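PDB 6HK5: CooJ, which is a nickel-binding metallochaperone of Rhodospirillum rubrum, an accessory protein of carbon monoxide dehydrogenase that probably helps supply nickel to that enzyme. Local coordinates for residues A[20-23]-A[24-28]. Numbering follows the deposited sequence.
With NI (nickel (II) ion), chain I.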
loop_
_atom_site.group_PDB
_atom_site.type_symbol
_atom_site.label_atom_id
_atom_site.label_comp_id
_atom_site.label_asym_id
_atom_site.label_seq_id
_atom_site.Cartn_x
_atom_site.Cartn_y
_atom_site.Cartn_z
ATOM N N LEU A 20 -9.890 -3.598 -2.400
ATOM C CA LEU A 20 -10.946 -3.263 -3.350
ATOM C C LEU A 20 -11.861 -2.181 -2.781
ATOM O O LEU A 20 -12.175 -1.197 -3.460
ATOM C CB LEU A 20 -11.733 -4.523 -3.724
ATOM C CG LEU A 20 -11.081 -5.400 -4.806
ATOM C CD1 LEU A 20 -11.708 -6.791 -4.884
ATOM C CD2 LEU A 20 -11.186 -4.717 -6.160
ATOM N N ASP A 21 -12.265 -2.333 -1.513
ATOM C CA ASP A 21 -12.988 -1.261 -0.835
ATOM C C ASP A 21 -12.195 0.044 -0.864
ATOM O O ASP A 21 -12.745 1.108 -1.162
ATOM C CB ASP A 21 -13.304 -1.661 0.612
ATOM C CG ASP A 21 -14.526 -2.575 0.719
ATOM O OD1 ASP A 21 -15.369 -2.579 -0.214
ATOM O OD2 ASP A 21 -14.653 -3.283 1.747
ATOM N N HIS A 22 -10.888 -0.020 -0.601
ATOM C CA HIS A 22 -10.117 1.216 -0.505
ATOM C C HIS A 22 -10.053 1.937 -1.849
ATOM O O HIS A 22 -10.361 3.132 -1.931
ATOM C CB HIS A 22 -8.713 0.933 0.041
ATOM C CG HIS A 22 -7.928 2.175 0.346
ATOM N ND1 HIS A 22 -8.266 3.042 1.365
ATOM C CD2 HIS A 22 -6.826 2.698 -0.240
ATOM C CE1 HIS A 22 -7.412 4.049 1.390
ATOM N NE2 HIS A 22 -6.525 3.863 0.427
ATOM N N VAL A 23 -9.665 1.235 -2.920
ATOM C CA VAL A 23 -9.492 1.925 -4.195
ATOM C C VAL A 23 -10.816 2.381 -4.794
ATOM O O VAL A 23 -10.832 3.326 -5.586
ATOM C CB VAL A 23 -8.740 1.052 -5.206
ATOM C CG1 VAL A 23 -7.363 0.690 -4.653
ATOM C CG2 VAL A 23 -9.554 -0.189 -5.544
ATOM N N GLU A 24 -11.929 1.738 -4.445
ATOM C CA GLU A 24 -13.219 2.230 -4.914
ATOM C C GLU A 24 -13.529 3.587 -4.310
ATOM O O GLU A 24 -14.168 4.423 -4.957
ATOM C CB GLU A 24 -14.318 1.218 -4.607
ATOM C CG GLU A 24 -14.376 0.127 -5.657
ATOM C CD GLU A 24 -15.036 -1.158 -5.180
ATOM O OE1 GLU A 24 -15.005 -2.159 -5.941
ATOM O OE2 GLU A 24 -15.586 -1.164 -4.055
ATOM N N GLY A 25 -13.053 3.845 -3.094
ATOM C CA GLY A 25 -13.156 5.193 -2.560
ATOM C C GLY A 25 -12.395 6.204 -3.394
ATOM O O GLY A 25 -12.929 7.266 -3.731
ATOM N N HIS A 26 -11.148 5.872 -3.776
ATOM C CA HIS A 26 -10.336 6.784 -4.590
ATOM C C HIS A 26 -10.895 6.960 -6.002
ATOM O O HIS A 26 -10.774 8.042 -6.599
ATOM C CB HIS A 26 -8.886 6.288 -4.702
ATOM C CG HIS A 26 -8.116 6.289 -3.410
ATOM N ND1 HIS A 26 -8.070 7.375 -2.565
ATOM C CD2 HIS A 26 -7.284 5.358 -2.869
ATOM C CE1 HIS A 26 -7.291 7.096 -1.532
ATOM N NE2 HIS A 26 -6.803 5.876 -1.694
HETATM N N MSE A 27 -11.470 5.918 -6.572
HETATM C CA MSE A 27 -12.071 6.050 -7.898
HETATM C C MSE A 27 -13.217 7.023 -7.903
HETATM O O MSE A 27 -13.328 7.829 -8.815
HETATM C CB MSE A 27 -12.552 4.710 -8.406
HETATM C CG MSE A 27 -11.392 3.879 -8.866
HETATM SE SE MSE A 27 -12.015 2.085 -9.164
HETATM C CE MSE A 27 -13.376 2.451 -10.534
ATOM N N GLY A 28 -14.061 6.930 -6.874
ATOM C CA GLY A 28 -15.176 7.855 -6.753
ATOM C C GLY A 28 -14.728 9.283 -6.502
ATOM O O GLY A 28 -15.293 10.227 -7.072
HETATM NI NI NI I . -5.202 5.182 -0.626
#
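H22 and H26, one helical turn apart on helix 5-35, grip the same nickel ion through their NE2 atoms, H22 NE2 at 2.1 Å and H26 NE2 at 2.0 Å from the metal. Different first torsions bring the rings together: H22 carries CG anti to the backbone N (chi1 -172°), whereas H26 carries it anti to the carbonyl carbon (chi1 -66°). The rings form an offset edge-to-face pair, the edge of H26 toward the face of H22, with centroids 4.5 Å apart and planes at 87°. The shared metal accounts for the 2.9 Å between H22 NE2 and H26 NE2. E29 of the same chain accepts a hydrogen bond from H26 ND1, helping fix that ring's rotation.

In the backbone, E24 N donates to L20 O at 3.1 Å and M27 N to V23 O at 2.8 Å; the bonds from G25 N to D21 O and from H26 N to H22 O are weak.

The extended E24 side chain runs past L20 O and ends in a salt bridge from OE1 to R58 of helix 42-67. E24 OE2 lies 4.1 Å from D21 OD1, a pairing of like charges that the arginine probably eases; both residues bind calcium in this protein, though none is bound to this chain here. With an alanine at E24, R58 would probably be left without its carboxylate mate and a charged tie between the two helices would be lost.

Selenomethionine M27 rests its CG 3.4 Å from V23 O and also meets M54 and R58. H18 and H22 of the second subunit and E29 of the third subunit, through both carboxylate oxygens, complete the nickel sphere, making this i, i+4 histidine pair part of an intersubunit metal site on the helical hairpin of CooJ's N-terminal part.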